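Local atomic coordinates of pathogenicity island protein (Staphylococcus aureus subsp. aureus, PDB entry 3HL6), a protein that is of unknown function but is encoded as an open reading frame on a staphylococcal pathogenicity island, a mobile genetic element. Residues V64-S72 and I153-T164. Residues are numbered along the deposited sequence; the frame is centred on the assembly and turned at random.
Sequences VRQSFELAS and IANIEMLYQLAT
Strand 68-71 and helix 153-163 come closest at F68 and E157, whose CA atoms are 5.3 Å apart; the two axes approach to 7.5 Å, with their N-to-C directions 49° apart. I156 and Y160, one turn apart, meet the F68 ring from the same side. I156 sets its CG2 methyl over that face, 3.6 Å from the ring centroid and 18° off the normal, which meets the criterion for a CH-pi contact. The planes of Y160 and F68 are close to parallel, yet their centroids are 4.9 Å apart and strongly offset, with little overlap; the contact runs through F68 CD2 and Y160 CE2. With CG anti to its carbonyl carbon and an extended chain beyond, E157 passes the ring edge with CG, and its OE2 accepts a hydrogen bond from E69 N at 3.3 Å, from above the carboxylate plane. One turn on, Q161 NE2 donates to L70 O at 3.2 Å, nearly straight at 165°, while L70 CD2 packs on Y160 CB. Helix 171-184 adds T181 against F68, and Y160 OH bonds to V57 N of the adjacent strand. Side-chain bonds to backbone thus join a helix to an edge strand, within this chain, of the mixed sheet, at a classic beta bulge, with L70 and A71 both opposite L53 of the neighbouring strand.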
loop_
_atom_site.group_PDB
_atom_site.type_symbol
_atom_site.label_atom_id
_atom_site.label_comp_id
_atom_site.label_asym_id
_atom_site.label_seq_id
_atom_site.Cartn_x
_atom_site.Cartn_y
_atom_site.Cartn_z
ATOM N N VAL B 64 7.058 -27.613 9.536
ATOM C CA VAL B 64 7.286 -26.211 9.874
ATOM C C VAL B 64 6.860 -25.934 11.298
ATOM O O VAL B 64 5.696 -26.097 11.632
ATOM C CB VAL B 64 6.510 -25.272 8.941
ATOM C CG1 VAL B 64 7.115 -25.301 7.517
ATOM C CG2 VAL B 64 5.007 -25.642 8.948
ATOM N N ARG B 65 7.806 -25.517 12.133
ATOM C CA ARG B 65 7.531 -25.152 13.524
ATOM C C ARG B 65 7.729 -23.663 13.741
ATOM O O ARG B 65 7.675 -23.166 14.869
ATOM C CB ARG B 65 8.434 -25.938 14.488
ATOM C CG ARG B 65 7.952 -25.908 15.968
ATOM C CD ARG B 65 6.399 -25.922 16.089
ATOM N NE ARG B 65 5.887 -24.939 17.050
ATOM C CZ ARG B 65 5.654 -25.203 18.339
ATOM N NH1 ARG B 65 5.884 -26.428 18.825
ATOM N NH2 ARG B 65 5.192 -24.246 19.146
ATOM N N GLN B 66 7.946 -22.952 12.645
ATOM C CA GLN B 66 8.414 -21.576 12.693
ATOM C C GLN B 66 7.913 -20.820 11.455
ATOM O O GLN B 66 8.288 -21.133 10.331
ATOM C CB GLN B 66 9.937 -21.567 12.771
ATOM C CG GLN B 66 10.566 -20.202 12.767
ATOM C CD GLN B 66 10.381 -19.463 14.075
ATOM O OE1 GLN B 66 9.305 -18.933 14.352
ATOM N NE2 GLN B 66 11.435 -19.408 14.878
ATOM N N SER B 67 7.036 -19.848 11.662
ATOM C CA SER B 67 6.671 -18.911 10.600
ATOM C C SER B 67 7.315 -17.525 10.789
ATOM O O SER B 67 8.056 -17.317 11.738
ATOM C CB SER B 67 5.158 -18.777 10.523
ATOM O OG SER B 67 4.711 -19.268 9.286
ATOM N N PHE B 68 7.024 -16.590 9.887
ATOM C CA PHE B 68 7.678 -15.285 9.901
ATOM C C PHE B 68 6.671 -14.165 9.795
ATOM O O PHE B 68 5.809 -14.181 8.930
ATOM C CB PHE B 68 8.724 -15.203 8.789
ATOM C CG PHE B 68 9.631 -16.385 8.767
ATOM C CD1 PHE B 68 10.790 -16.385 9.534
ATOM C CD2 PHE B 68 9.270 -17.545 8.054
ATOM C CE1 PHE B 68 11.598 -17.500 9.559
ATOM C CE2 PHE B 68 10.071 -18.659 8.053
ATOM C CZ PHE B 68 11.235 -18.656 8.801
ATOM N N GLU B 69 6.787 -13.202 10.700
ATOM C CA GLU B 69 5.880 -12.090 10.773
ATOM C C GLU B 69 5.963 -11.181 9.549
ATOM O O GLU B 69 7.023 -10.642 9.243
ATOM C CB GLU B 69 6.202 -11.266 12.025
ATOM C CG GLU B 69 5.444 -9.947 12.095
ATOM C CD GLU B 69 5.418 -9.367 13.480
ATOM O OE1 GLU B 69 5.302 -8.110 13.598
ATOM O OE2 GLU B 69 5.501 -10.161 14.442
ATOM N N LEU B 70 4.833 -10.973 8.888
ATOM C CA LEU B 70 4.745 -10.023 7.782
ATOM C C LEU B 70 4.299 -8.654 8.236
ATOM O O LEU B 70 4.664 -7.652 7.620
ATOM C CB LEU B 70 3.742 -10.482 6.743
ATOM C CG LEU B 70 4.177 -11.545 5.748
ATOM C CD1 LEU B 70 3.173 -11.523 4.585
ATOM C CD2 LEU B 70 5.601 -11.331 5.246
ATOM N N ALA B 71 3.480 -8.621 9.286
ATOM C CA ALA B 71 2.773 -7.409 9.674
ATOM C C ALA B 71 2.261 -7.459 11.114
ATOM O O ALA B 71 1.803 -8.502 11.593
ATOM C CB ALA B 71 1.647 -7.126 8.712
ATOM N N SER B 72 2.344 -6.322 11.807
ATOM C CA SER B 72 1.524 -6.128 13.002
ATOM C C SER B 72 0.751 -4.830 12.867
ATOM O O SER B 72 0.998 -4.084 11.936
ATOM C CB SER B 72 2.348 -6.220 14.279
ATOM O OG SER B 72 3.483 -5.395 14.229
ATOM N N ILE B 153 16.004 -14.418 12.215
ATOM C CA ILE B 153 14.561 -14.346 12.023
ATOM C C ILE B 153 14.179 -13.007 11.427
ATOM O O ILE B 153 13.362 -12.953 10.506
ATOM C CB ILE B 153 13.779 -14.546 13.335
ATOM C CG1 ILE B 153 14.219 -15.821 14.063
ATOM C CG2 ILE B 153 12.299 -14.603 13.067
ATOM C CD1 ILE B 153 13.511 -17.059 13.596
ATOM N N ALA B 154 14.767 -11.924 11.948
ATOM C CA ALA B 154 14.479 -10.573 11.476
ATOM C C ALA B 154 14.818 -10.463 10.008
ATOM O O ALA B 154 14.069 -9.923 9.222
ATOM C CB ALA B 154 15.289 -9.549 12.263
ATOM N N ASN B 155 15.983 -10.968 9.651
ATOM C CA ASN B 155 16.419 -11.015 8.272
ATOM C C ASN B 155 15.453 -11.769 7.341
ATOM O O ASN B 155 15.055 -11.267 6.303
ATOM C CB ASN B 155 17.792 -11.665 8.241
ATOM C CG ASN B 155 18.878 -10.665 8.342
ATOM O OD1 ASN B 155 18.969 -9.795 7.477
ATOM N ND2 ASN B 155 19.709 -10.734 9.413
ATOM N N ILE B 156 15.090 -12.976 7.734
ATOM C CA ILE B 156 14.146 -13.770 6.968
ATOM C C ILE B 156 12.800 -13.056 6.823
ATOM O O ILE B 156 12.187 -13.058 5.737
ATOM C CB ILE B 156 14.012 -15.182 7.543
ATOM C CG1 ILE B 156 15.338 -15.916 7.332
ATOM C CG2 ILE B 156 12.928 -15.927 6.820
ATOM C CD1 ILE B 156 15.516 -17.152 8.161
ATOM N N GLU B 157 12.384 -12.382 7.894
ATOM C CA GLU B 157 11.066 -11.744 7.890
ATOM C C GLU B 157 11.067 -10.696 6.822
ATOM O O GLU B 157 10.124 -10.551 6.035
ATOM C CB GLU B 157 10.718 -11.155 9.256
ATOM C CG GLU B 157 10.348 -12.214 10.274
ATOM C CD GLU B 157 10.041 -11.640 11.649
ATOM O OE1 GLU B 157 10.422 -10.483 11.917
ATOM O OE2 GLU B 157 9.402 -12.356 12.463
ATOM N N MET B 158 12.173 -9.998 6.760
ATOM C CA MET B 158 12.331 -8.948 5.787
ATOM C C MET B 158 12.465 -9.472 4.336
ATOM O O MET B 158 11.884 -8.918 3.422
ATOM C CB MET B 158 13.503 -8.069 6.206
ATOM C CG MET B 158 13.506 -6.786 5.500
ATOM S SD MET B 158 15.000 -6.750 4.543
ATOM C CE MET B 158 15.643 -5.118 5.059
ATOM N N LEU B 159 13.208 -10.555 4.141
ATOM C CA LEU B 159 13.141 -11.329 2.886
ATOM C C LEU B 159 11.708 -11.680 2.532
ATOM O O LEU B 159 11.265 -11.464 1.420
ATOM C CB LEU B 159 14.005 -12.599 2.971
ATOM C CG LEU B 159 15.523 -12.362 2.936
ATOM C CD1 LEU B 159 16.280 -13.614 3.300
ATOM C CD2 LEU B 159 15.929 -11.855 1.567
ATOM N N TYR B 160 10.954 -12.184 3.490
ATOM C CA TYR B 160 9.557 -12.448 3.188
ATOM C C TYR B 160 8.811 -11.222 2.696
ATOM O O TYR B 160 7.990 -11.334 1.816
ATOM C CB TYR B 160 8.840 -13.081 4.370
ATOM C CG TYR B 160 9.011 -14.560 4.370
ATOM C CD1 TYR B 160 7.992 -15.402 3.933
ATOM C CD2 TYR B 160 10.201 -15.119 4.764
ATOM C CE1 TYR B 160 8.148 -16.764 3.923
ATOM C CE2 TYR B 160 10.375 -16.471 4.769
ATOM C CZ TYR B 160 9.348 -17.301 4.338
ATOM O OH TYR B 160 9.545 -18.674 4.350
ATOM N N GLN B 161 9.078 -10.056 3.267
ATOM C CA GLN B 161 8.329 -8.848 2.925
ATOM C C GLN B 161 8.631 -8.378 1.505
ATOM O O GLN B 161 7.723 -8.048 0.746
ATOM C CB GLN B 161 8.616 -7.729 3.936
ATOM C CG GLN B 161 8.020 -8.007 5.316
ATOM C CD GLN B 161 8.520 -7.039 6.405
ATOM O OE1 GLN B 161 9.636 -6.532 6.351
ATOM N NE2 GLN B 161 7.691 -6.780 7.369
ATOM N N LEU B 162 9.914 -8.336 1.162
ATOM C CA LEU B 162 10.327 -8.152 -0.219
ATOM C C LEU B 162 9.614 -9.132 -1.159
ATOM O O LEU B 162 9.085 -8.720 -2.198
ATOM C CB LEU B 162 11.843 -8.302 -0.329
ATOM C CG LEU B 162 12.552 -7.221 0.471
ATOM C CD1 LEU B 162 14.052 -7.423 0.563
ATOM C CD2 LEU B 162 12.224 -5.880 -0.189
ATOM N N ALA B 163 9.547 -10.401 -0.775
ATOM C CA ALA B 163 9.047 -11.424 -1.696
ATOM C C ALA B 163 7.616 -11.121 -2.157
ATOM O O ALA B 163 7.256 -11.412 -3.306
ATOM C CB ALA B 163 9.136 -12.840 -1.087
ATOM N N THR B 164 6.822 -10.507 -1.280
ATOM C CA THR B 164 5.443 -10.226 -1.600
ATOM C C THR B 164 5.290 -9.076 -2.584
ATOM O O THR B 164 4.172 -8.822 -3.065
ATOM C CB THR B 164 4.600 -9.887 -0.346
ATOM O OG1 THR B 164 5.061 -8.662 0.249
ATOM C CG2 THR B 164 4.636 -11.033 0.667
#